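Local coordinates for protein sulfotransferase (Mycobacterium tuberculosis, PDB 2ZQ5) that probably transfers a sulfuryl group from the donor PAPS to an acceptor that is not established, using a P-loop-like sulfotransferase fold, at residues A[140-143]-A[144-147]; A[120-123]-A[124-128]; A[64-67]-A[68-72]. One frame throughout, in Å; residues are numbered along the deposited sequence.

Interaction 1 (A[140-143]-A[144-147]); sequences NPLY and RQLD
Asp-147 N donates to Tyr-143 O at 2.7 Å, the shortest of four successive i to i+4 bonds that wind the first turns of helix 141-156. The others run from Arg-144 N to Asn-140 O, from Gln-145 N to Pro-141 O and from Leu-146 N to Leu-142 O. Asn-140 sits at the N-cap and serves the turn twice: its carbonyl O takes the Arg-144 amide, and its side-chain OD1 accepts from Tyr-143 N at 2.9 Å. The second bond is fairly straight (N-H...O 162°), with the donor tilted out of the amide plane, and it satisfies an amide in the first turn that has no preceding helical carbonyl to use.

One turn apart, Tyr-143 and Asp-147 share a flank of the helix, and with CG anti to the backbone N in both (chi1 177° and -179°) they lean the same way; Asp-147 CB comes over one face of the phenol ring, 4.1 Å from Tyr-143 CE2. Ring and carboxylate planes are nearly parallel. A water joins their polar ends: it lies 2.7 Å from Tyr-143 OH and donates weakly to Asp-147 OD1. Arg-144 folds back over the cap, its CG 3.1 Å from Asn-140 O. The bend at its third torsion then turns the guanidinium, whose NH1 donates to Glu-138 O just before the helix. Leu-146 CB and CG lie against Leu-142 O, CG at 3.4 Å.

The turn opens helix 141-156 at the protein surface, yet its inner flank faces helix 122-126. There the Tyr-143 ring meets Trp-123 edge-to-face, Leu-146 leans on the same tryptophan, and Leu-142 touches Tyr-127 in the loop that follows.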
ATOM      1  N   ASN A 140      -2.182 -20.061 -16.335  1.00 14.72           N
ATOM      2  CA  ASN A 140      -3.167 -19.970 -15.262  1.00 15.19           C
ATOM      3  C   ASN A 140      -4.354 -19.092 -15.649  1.00 15.99           C
ATOM      4  O   ASN A 140      -4.191 -17.928 -16.018  1.00 13.92           O
ATOM      5  CB  ASN A 140      -2.492 -19.426 -13.995  1.00 13.28           C
ATOM      6  CG  ASN A 140      -3.440 -19.335 -12.810  1.00 11.59           C
ATOM      7  OD1 ASN A 140      -4.352 -18.507 -12.790  1.00 14.79           O
ATOM      8  ND2 ASN A 140      -3.225 -20.187 -11.815  1.00 13.25           N
ATOM      9  N   PRO A 141      -5.572 -19.650 -15.571  1.00 17.03           N
ATOM     10  CA  PRO A 141      -6.805 -18.937 -15.909  1.00 18.35           C
ATOM     11  C   PRO A 141      -6.928 -17.565 -15.251  1.00 17.48           C
ATOM     12  O   PRO A 141      -7.187 -16.568 -15.922  1.00 18.24           O
ATOM     13  CB  PRO A 141      -7.890 -19.903 -15.446  1.00 18.68           C
ATOM     14  CG  PRO A 141      -7.264 -21.237 -15.713  1.00 20.71           C
ATOM     15  CD  PRO A 141      -5.867 -21.036 -15.168  1.00 19.21           C
ATOM     16  N   LEU A 142      -6.735 -17.516 -13.936  1.00 16.32           N
ATOM     17  CA  LEU A 142      -6.844 -16.258 -13.208  1.00 15.82           C
ATOM     18  C   LEU A 142      -5.744 -15.254 -13.546  1.00 14.89           C
ATOM     19  O   LEU A 142      -6.018 -14.064 -13.703  1.00 15.40           O
ATOM     20  CB  LEU A 142      -6.879 -16.528 -11.700  1.00 15.65           C
ATOM     21  CG  LEU A 142      -8.121 -17.288 -11.219  1.00 14.41           C
ATOM     22  CD1 LEU A 142      -8.042 -17.508  -9.715  1.00 13.74           C
ATOM     23  CD2 LEU A 142      -9.376 -16.502 -11.574  1.00 15.31           C
ATOM     24  N   TYR A 143      -4.502 -15.718 -13.662  1.00 14.53           N
ATOM     25  CA  TYR A 143      -3.410 -14.811 -14.003  1.00 13.23           C
ATOM     26  C   TYR A 143      -3.663 -14.197 -15.374  1.00 14.44           C
ATOM     27  O   TYR A 143      -3.571 -12.983 -15.549  1.00 14.50           O
ATOM     28  CB  TYR A 143      -2.071 -15.549 -14.036  1.00 12.82           C
ATOM     29  CG  TYR A 143      -0.916 -14.669 -14.466  1.00 11.29           C
ATOM     30  CD1 TYR A 143      -0.272 -13.835 -13.554  1.00 11.45           C
ATOM     31  CD2 TYR A 143      -0.484 -14.652 -15.794  1.00 12.56           C
ATOM     32  CE1 TYR A 143       0.775 -13.005 -13.950  1.00 11.94           C
ATOM     33  CE2 TYR A 143       0.562 -13.825 -16.200  1.00 12.77           C
ATOM     34  CZ  TYR A 143       1.187 -13.004 -15.272  1.00 13.02           C
ATOM     35  OH  TYR A 143       2.219 -12.183 -15.670  1.00 14.66           O
ATOM     36  N   ARG A 144      -3.974 -15.048 -16.345  1.00 15.30           N
ATOM     37  CA  ARG A 144      -4.242 -14.591 -17.703  1.00 16.56           C
ATOM     38  C   ARG A 144      -5.421 -13.630 -17.701  1.00 18.79           C
ATOM     39  O   ARG A 144      -5.415 -12.625 -18.411  1.00 19.07           O
ATOM     40  CB  ARG A 144      -4.541 -15.785 -18.611  1.00 16.19           C
ATOM     41  CG  ARG A 144      -3.366 -16.735 -18.786  1.00 19.06           C
ATOM     42  CD  ARG A 144      -3.781 -17.978 -19.555  1.00 21.71           C
ATOM     43  NE  ARG A 144      -4.356 -17.647 -20.855  1.00 25.59           N
ATOM     44  CZ  ARG A 144      -3.661 -17.174 -21.886  1.00 26.57           C
ATOM     45  NH1 ARG A 144      -2.354 -16.976 -21.781  1.00 28.24           N
ATOM     46  NH2 ARG A 144      -4.278 -16.897 -23.026  1.00 28.82           N
ATOM     47  N   GLN A 145      -6.428 -13.952 -16.896  1.00 20.40           N
ATOM     48  CA  GLN A 145      -7.621 -13.125 -16.775  1.00 23.09           C
ATOM     49  C   GLN A 145      -7.221 -11.721 -16.331  1.00 24.48           C
ATOM     50  O   GLN A 145      -7.582 -10.733 -16.969  1.00 25.48           O
ATOM     51  CB  GLN A 145      -8.582 -13.756 -15.760  1.00 23.70           C
ATOM     52  CG  GLN A 145      -9.878 -12.996 -15.536  1.00 24.86           C
ATOM     53  CD  GLN A 145     -10.857 -13.770 -14.673  1.00 25.91           C
ATOM     54  OE1 GLN A 145     -11.320 -14.846 -15.055  1.00 27.42           O
ATOM     55  NE2 GLN A 145     -11.174 -13.229 -13.502  1.00 25.40           N
ATOM     56  N   LEU A 146      -6.460 -11.637 -15.245  1.00 25.00           N
ATOM     57  CA  LEU A 146      -6.009 -10.350 -14.727  1.00 26.09           C
ATOM     58  C   LEU A 146      -5.013  -9.680 -15.667  1.00 26.06           C
ATOM     59  O   LEU A 146      -5.062  -8.467 -15.871  1.00 26.76           O
ATOM     60  CB  LEU A 146      -5.373 -10.531 -13.346  1.00 25.96           C
ATOM     61  CG  LEU A 146      -6.319 -10.968 -12.223  1.00 27.83           C
ATOM     62  CD1 LEU A 146      -5.522 -11.248 -10.961  1.00 28.50           C
ATOM     63  CD2 LEU A 146      -7.355  -9.884 -11.971  1.00 28.67           C
ATOM     64  N   ASP A 147      -4.111 -10.472 -16.238  1.00 26.53           N
ATOM     65  CA  ASP A 147      -3.106  -9.948 -17.157  1.00 27.50           C
ATOM     66  C   ASP A 147      -3.780  -9.321 -18.373  1.00 29.23           C
ATOM     67  O   ASP A 147      -3.280  -8.348 -18.941  1.00 28.88           O
ATOM     68  CB  ASP A 147      -2.162 -11.068 -17.605  1.00 27.58           C
ATOM     69  CG  ASP A 147      -1.070 -10.575 -18.538  1.00 29.26           C
ATOM     70  OD1 ASP A 147      -0.322  -9.654 -18.148  1.00 30.48           O
ATOM     71  OD2 ASP A 147      -0.955 -11.111 -19.660  1.00 30.62           O
TER
HETATM   72  O   HOH W   1       2.305 -11.705 -18.285  1.00 29.09           O

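Interaction 2 (A[120-123]-A[124-128]); sequences LHMW and LAEYP
Leu-124 covers one face of the Trp-123 indole: its CD2 stands 3.7 Å from the centroid of the six-membered ring, only 10° off the normal, a CH-pi contact over the centre of the face. Trp-137 meets this indole edge-to-face and does the same with the imidazole of His-121. Trp-123 CG lies between its backbone N and carbonyl carbon (chi1 74°), which lays the ring alongside the next residue. The other methyl of Leu-124, CD1, approaches the edge of the His-121 ring, 3.9 Å from His-121 CD2, so the two branches serve two different rings.

His-121 is also the N-cap residue; its carbonyl O accepts from Leu-124 N at 2.9 Å and from Ala-125 N at 3.1 Å, the former from above the carbonyl plane. On the other flank the Met-122 chain bends twice and brings SD to 3.2 Å from Glu-126 CG, so short that the exact value is doubtful. Glu-126 OE2 is held by Gln-176. Ala-125 CB lies against Leu-120 CG at 3.8 Å.

This short, largely buried helix follows edge strand 117-119. Leu-120 and Leu-124 pack on Ile-219 of helix 206-219, Tyr-127 and Pro-128 reach Leu-74 of helix 55-81, and Pro-128 also rests on Asn-215 and Leu-218 of helix 206-219.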
ATOM      1  N   LEU A 120       4.677  -9.436  -2.779  1.00  7.34           N
ATOM      2  CA  LEU A 120       3.243  -9.471  -3.039  1.00  6.92           C
ATOM      3  C   LEU A 120       2.916  -9.194  -4.501  1.00  7.49           C
ATOM      4  O   LEU A 120       2.642  -8.060  -4.886  1.00  8.50           O
ATOM      5  CB  LEU A 120       2.536  -8.446  -2.150  1.00  7.75           C
ATOM      6  CG  LEU A 120       1.009  -8.416  -2.219  1.00  8.22           C
ATOM      7  CD1 LEU A 120       0.432  -9.733  -1.716  1.00 10.27           C
ATOM      8  CD2 LEU A 120       0.504  -7.262  -1.374  1.00  8.67           C
ATOM      9  N   HIS A 121       2.932 -10.238  -5.319  1.00  7.42           N
ATOM     10  CA  HIS A 121       2.635 -10.070  -6.734  1.00  8.06           C
ATOM     11  C   HIS A 121       1.248  -9.479  -6.914  1.00  7.10           C
ATOM     12  O   HIS A 121       0.289  -9.886  -6.261  1.00  7.45           O
ATOM     13  CB  HIS A 121       2.757 -11.414  -7.449  1.00  7.62           C
ATOM     14  CG  HIS A 121       4.096 -12.052  -7.270  1.00  7.98           C
ATOM     15  ND1 HIS A 121       5.222 -11.624  -7.943  1.00 11.63           N
ATOM     16  CD2 HIS A 121       4.510 -13.021  -6.423  1.00  7.39           C
ATOM     17  CE1 HIS A 121       6.271 -12.302  -7.513  1.00  7.51           C
ATOM     18  NE2 HIS A 121       5.866 -13.154  -6.589  1.00 12.25           N
ATOM     19  N   MET A 122       1.162  -8.508  -7.814  1.00  7.86           N
ATOM     20  CA  MET A 122      -0.075  -7.805  -8.099  1.00  8.12           C
ATOM     21  C   MET A 122      -1.303  -8.706  -8.241  1.00  9.27           C
ATOM     22  O   MET A 122      -2.311  -8.496  -7.565  1.00  8.74           O
ATOM     23  CB  MET A 122       0.116  -6.964  -9.368  1.00 14.11           C
ATOM     24  CG  MET A 122      -0.928  -5.884  -9.612  1.00 21.71           C
ATOM     25  SD  MET A 122      -2.595  -6.490  -9.885  1.00 33.68           S
ATOM     26  CE  MET A 122      -2.395  -7.425 -11.321  1.00 29.20           C
ATOM     27  N   TRP A 123      -1.231  -9.717  -9.100  1.00  8.40           N
ATOM     28  CA  TRP A 123      -2.397 -10.563  -9.304  1.00  8.82           C
ATOM     29  C   TRP A 123      -2.842 -11.336  -8.074  1.00  8.36           C
ATOM     30  O   TRP A 123      -4.017 -11.673  -7.942  1.00  9.58           O
ATOM     31  CB  TRP A 123      -2.188 -11.516 -10.495  1.00  8.98           C
ATOM     32  CG  TRP A 123      -1.265 -12.692 -10.290  1.00  9.11           C
ATOM     33  CD1 TRP A 123       0.098 -12.669 -10.181  1.00  8.77           C
ATOM     34  CD2 TRP A 123      -1.647 -14.072 -10.253  1.00  9.39           C
ATOM     35  NE1 TRP A 123       0.589 -13.952 -10.087  1.00  8.81           N
ATOM     36  CE2 TRP A 123      -0.462 -14.832 -10.129  1.00  9.50           C
ATOM     37  CE3 TRP A 123      -2.877 -14.741 -10.318  1.00 11.71           C
ATOM     38  CZ2 TRP A 123      -0.472 -16.233 -10.069  1.00 10.24           C
ATOM     39  CZ3 TRP A 123      -2.888 -16.132 -10.258  1.00 10.84           C
ATOM     40  CH2 TRP A 123      -1.691 -16.861 -10.136  1.00 11.12           C
ATOM     41  N   LEU A 124      -1.910 -11.599  -7.166  1.00  8.79           N
ATOM     42  CA  LEU A 124      -2.242 -12.327  -5.951  1.00  8.67           C
ATOM     43  C   LEU A 124      -2.857 -11.377  -4.927  1.00  9.76           C
ATOM     44  O   LEU A 124      -3.649 -11.793  -4.083  1.00  9.81           O
ATOM     45  CB  LEU A 124      -0.992 -13.004  -5.392  1.00  9.19           C
ATOM     46  CG  LEU A 124      -0.392 -14.030  -6.360  1.00  9.76           C
ATOM     47  CD1 LEU A 124       0.954 -14.502  -5.834  1.00 11.79           C
ATOM     48  CD2 LEU A 124      -1.350 -15.204  -6.547  1.00 10.02           C
ATOM     49  N   ALA A 125      -2.495 -10.101  -5.005  1.00  8.89           N
ATOM     50  CA  ALA A 125      -3.054  -9.104  -4.098  1.00 11.65           C
ATOM     51  C   ALA A 125      -4.484  -8.825  -4.560  1.00 13.66           C
ATOM     52  O   ALA A 125      -5.371  -8.552  -3.751  1.00 15.21           O
ATOM     53  CB  ALA A 125      -2.226  -7.828  -4.142  1.00 12.06           C
ATOM     54  N   GLU A 126      -4.702  -8.896  -5.871  1.00 13.02           N
ATOM     55  CA  GLU A 126      -6.029  -8.669  -6.433  1.00 14.05           C
ATOM     56  C   GLU A 126      -6.895  -9.906  -6.224  1.00 14.78           C
ATOM     57  O   GLU A 126      -8.113  -9.804  -6.072  1.00 16.10           O
ATOM     58  CB  GLU A 126      -5.937  -8.372  -7.933  1.00 14.64           C
ATOM     59  CG  GLU A 126      -5.307  -7.035  -8.302  1.00 19.34           C
ATOM     60  CD  GLU A 126      -6.263  -5.863  -8.155  1.00 20.91           C
ATOM     61  OE1 GLU A 126      -7.483  -6.098  -8.036  1.00 24.04           O
ATOM     62  OE2 GLU A 126      -5.794  -4.703  -8.174  1.00 22.84           O
ATOM     63  N   TYR A 127      -6.258 -11.073  -6.211  1.00 13.60           N
ATOM     64  CA  TYR A 127      -6.970 -12.334  -6.043  1.00 12.93           C
ATOM     65  C   TYR A 127      -6.196 -13.258  -5.095  1.00 12.26           C
ATOM     66  O   TYR A 127      -5.504 -14.180  -5.530  1.00 10.24           O
ATOM     67  CB  TYR A 127      -7.137 -12.995  -7.412  1.00 15.20           C
ATOM     68  CG  TYR A 127      -8.305 -13.942  -7.516  1.00 16.71           C
ATOM     69  CD1 TYR A 127      -9.330 -13.710  -8.431  1.00 17.03           C
ATOM     70  CD2 TYR A 127      -8.377 -15.082  -6.719  1.00 16.43           C
ATOM     71  CE1 TYR A 127     -10.397 -14.594  -8.556  1.00 16.99           C
ATOM     72  CE2 TYR A 127      -9.441 -15.974  -6.834  1.00 17.52           C
ATOM     73  CZ  TYR A 127     -10.445 -15.723  -7.756  1.00 18.14           C
ATOM     74  OH  TYR A 127     -11.491 -16.610  -7.882  1.00 19.49           O
ATOM     75  N   PRO A 128      -6.309 -13.017  -3.779  1.00 11.25           N
ATOM     76  CA  PRO A 128      -5.622 -13.815  -2.758  1.00 11.25           C
ATOM     77  C   PRO A 128      -5.777 -15.323  -2.941  1.00 11.51           C
ATOM     78  O   PRO A 128      -6.892 -15.838  -3.069  1.00 12.28           O
ATOM     79  CB  PRO A 128      -6.245 -13.315  -1.460  1.00 11.75           C
ATOM     80  CG  PRO A 128      -6.514 -11.872  -1.772  1.00 12.15           C
ATOM     81  CD  PRO A 128      -7.119 -11.958  -3.152  1.00 12.26           C
TER

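Interaction 3 (A[64-67]-A[68-72]); sequences FLRG and ALVAR
Four i to i+4 backbone bonds link residues 64-67 to 68-71 in regular alpha-helical geometry: Ala-68 N to Phe-64 O, Leu-69 N to Leu-65 O, Val-70 N to Arg-66 O at 2.9 Å, and Ala-71 N to Gly-67 O at 3.0 Å. Side chains touch the preceding turn mainly through its carbonyl groups. Val-70 does so most fully: CG2 stands beside the backbone N, anti to the carbonyl carbon, which sets this methyl 3.3 Å from Arg-66 O. The same methyl lies 4.3 Å from Arg-66 CG, a loose contact at the root of the arginine, whose side chain touches Ser-19 and Leu-23 of helix 13-24.

Leu-69 lies along the carbonyl of Leu-65, with CG 3.7 Å from its O, while the isobutyl end turns to Leu-16 and His-17 of helix 13-24 and to Tyr-36. Ala-68 CB lies 3.5 Å from Leu-65 O, and Ala-71 CB is equally far from Gly-67 O, beside the loop residues Arg-179 and Gln-180. Arg-72 leads away from this turn, and its guanidinium forms a salt bridge with Asp-34, a cation-pi contact with Tyr-36 and a hydrogen bond from NE to Phe-29 O.

Leu-65 meets Leu-43, Leu-44 and Tyr-47 of helix 36-50. This is the middle of the long helix 55-81, which packs with helices 13-24 and 36-50 as a helical group in an alpha/beta, P-loop-like sulfotransferase fold whose core is a parallel sheet.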
ATOM      1  N   PHE A  64     -13.899   1.102  -6.169  1.00 11.66           N
ATOM      2  CA  PHE A  64     -12.793   0.758  -5.282  1.00  9.96           C
ATOM      3  C   PHE A  64     -13.247   0.113  -3.978  1.00  9.49           C
ATOM      4  O   PHE A  64     -12.606  -0.822  -3.491  1.00 10.71           O
ATOM      5  CB  PHE A  64     -11.951   1.994  -4.942  1.00 10.42           C
ATOM      6  CG  PHE A  64     -11.411   2.720  -6.139  1.00 11.43           C
ATOM      7  CD1 PHE A  64     -10.962   2.023  -7.256  1.00 12.77           C
ATOM      8  CD2 PHE A  64     -11.329   4.109  -6.136  1.00 13.14           C
ATOM      9  CE1 PHE A  64     -10.435   2.701  -8.355  1.00 13.65           C
ATOM     10  CE2 PHE A  64     -10.802   4.795  -7.228  1.00 14.19           C
ATOM     11  CZ  PHE A  64     -10.357   4.091  -8.339  1.00 13.30           C
ATOM     12  N   LEU A  65     -14.334   0.614  -3.399  1.00  9.21           N
ATOM     13  CA  LEU A  65     -14.821   0.056  -2.147  1.00  8.67           C
ATOM     14  C   LEU A  65     -15.426  -1.324  -2.364  1.00  9.33           C
ATOM     15  O   LEU A  65     -15.230  -2.223  -1.546  1.00  8.41           O
ATOM     16  CB  LEU A  65     -15.825   1.009  -1.486  1.00  9.15           C
ATOM     17  CG  LEU A  65     -15.218   2.352  -1.052  1.00  9.75           C
ATOM     18  CD1 LEU A  65     -16.294   3.193  -0.388  1.00 12.68           C
ATOM     19  CD2 LEU A  65     -14.046   2.125  -0.089  1.00 11.08           C
ATOM     20  N   ARG A  66     -16.154  -1.505  -3.461  1.00  8.39           N
ATOM     21  CA  ARG A  66     -16.719  -2.818  -3.743  1.00  9.19           C
ATOM     22  C   ARG A  66     -15.541  -3.771  -3.939  1.00  9.00           C
ATOM     23  O   ARG A  66     -15.577  -4.922  -3.497  1.00  9.05           O
ATOM     24  CB  ARG A  66     -17.563  -2.798  -5.019  1.00 10.41           C
ATOM     25  CG  ARG A  66     -18.221  -4.143  -5.306  1.00 12.21           C
ATOM     26  CD  ARG A  66     -18.843  -4.206  -6.695  1.00 13.83           C
ATOM     27  NE  ARG A  66     -17.823  -4.173  -7.738  1.00 15.94           N
ATOM     28  CZ  ARG A  66     -18.073  -4.321  -9.035  1.00 18.11           C
ATOM     29  NH1 ARG A  66     -19.316  -4.513  -9.456  1.00 18.66           N
ATOM     30  NH2 ARG A  66     -17.078  -4.279  -9.911  1.00 19.21           N
ATOM     31  N   GLY A  67     -14.493  -3.278  -4.596  1.00  7.98           N
ATOM     32  CA  GLY A  67     -13.317  -4.093  -4.844  1.00  8.71           C
ATOM     33  C   GLY A  67     -12.651  -4.555  -3.564  1.00  7.36           C
ATOM     34  O   GLY A  67     -12.162  -5.680  -3.484  1.00  8.32           O
ATOM     35  N   ALA A  68     -12.623  -3.684  -2.562  1.00  7.37           N
ATOM     36  CA  ALA A  68     -12.020  -4.025  -1.283  1.00  7.39           C
ATOM     37  C   ALA A  68     -12.809  -5.156  -0.628  1.00  7.41           C
ATOM     38  O   ALA A  68     -12.227  -6.078  -0.057  1.00  7.16           O
ATOM     39  CB  ALA A  68     -11.993  -2.803  -0.373  1.00  7.93           C
ATOM     40  N   LEU A  69     -14.135  -5.087  -0.717  1.00  7.56           N
ATOM     41  CA  LEU A  69     -14.986  -6.111  -0.126  1.00  7.29           C
ATOM     42  C   LEU A  69     -14.919  -7.422  -0.901  1.00  7.01           C
ATOM     43  O   LEU A  69     -15.016  -8.498  -0.313  1.00  6.60           O
ATOM     44  CB  LEU A  69     -16.435  -5.621  -0.034  1.00  6.28           C
ATOM     45  CG  LEU A  69     -16.663  -4.472   0.955  1.00  7.15           C
ATOM     46  CD1 LEU A  69     -18.159  -4.198   1.066  1.00  9.24           C
ATOM     47  CD2 LEU A  69     -16.093  -4.834   2.319  1.00  9.47           C
ATOM     48  N   VAL A  70     -14.753  -7.338  -2.217  1.00  8.49           N
ATOM     49  CA  VAL A  70     -14.640  -8.551  -3.017  1.00  7.92           C
ATOM     50  C   VAL A  70     -13.341  -9.252  -2.624  1.00  9.35           C
ATOM     51  O   VAL A  70     -13.307 -10.473  -2.474  1.00  8.10           O
ATOM     52  CB  VAL A  70     -14.624  -8.241  -4.530  1.00  7.81           C
ATOM     53  CG1 VAL A  70     -14.191  -9.476  -5.313  1.00  9.65           C
ATOM     54  CG2 VAL A  70     -16.011  -7.805  -4.977  1.00 10.63           C
ATOM     55  N   ALA A  71     -12.275  -8.473  -2.447  1.00  8.49           N
ATOM     56  CA  ALA A  71     -10.981  -9.025  -2.053  1.00  7.28           C
ATOM     57  C   ALA A  71     -11.116  -9.687  -0.684  1.00  7.45           C
ATOM     58  O   ALA A  71     -10.542 -10.753  -0.433  1.00  6.78           O
ATOM     59  CB  ALA A  71      -9.923  -7.913  -2.006  1.00  8.22           C
ATOM     60  N   ARG A  72     -11.872  -9.045   0.202  1.00  6.83           N
ATOM     61  CA  ARG A  72     -12.101  -9.576   1.539  1.00  7.10           C
ATOM     62  C   ARG A  72     -12.768 -10.951   1.412  1.00  6.85           C
ATOM     63  O   ARG A  72     -12.362 -11.915   2.063  1.00  7.28           O
ATOM     64  CB  ARG A  72     -13.001  -8.627   2.336  1.00  7.09           C
ATOM     65  CG  ARG A  72     -13.138  -9.009   3.796  1.00  7.82           C
ATOM     66  CD  ARG A  72     -14.150  -8.135   4.536  1.00  7.98           C
ATOM     67  NE  ARG A  72     -14.248  -8.565   5.927  1.00  8.43           N
ATOM     68  CZ  ARG A  72     -13.399  -8.208   6.887  1.00  8.38           C
ATOM     69  NH1 ARG A  72     -12.388  -7.390   6.621  1.00  7.91           N
ATOM     70  NH2 ARG A  72     -13.531  -8.713   8.105  1.00 11.40           N
TER

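Interactions 1 and 2 form one patch, centres 11 Å apart: Leu-146 CD1 comes within 3.4 Å of Trp-123 CB, Leu-142 CD1 lies 3.6 Å from Tyr-127 CE2, and Tyr-143 CD1 is 3.6 Å from Trp-123 CE2, a seam of leucine and aromatic side chains between successive helices. Interaction 3, on helix 55-81, does not itself touch the others (nearest atoms about 4 Å from interaction 2), but Tyr-127 and Pro-128 of interaction 2 meet that helix slightly further on, at Leu-74. In this fold the PAPS phosphosulfate site probably lies at the loop between strand 94-97 and helix 104-111, whose chain continues through strand 117-119 into interaction 2.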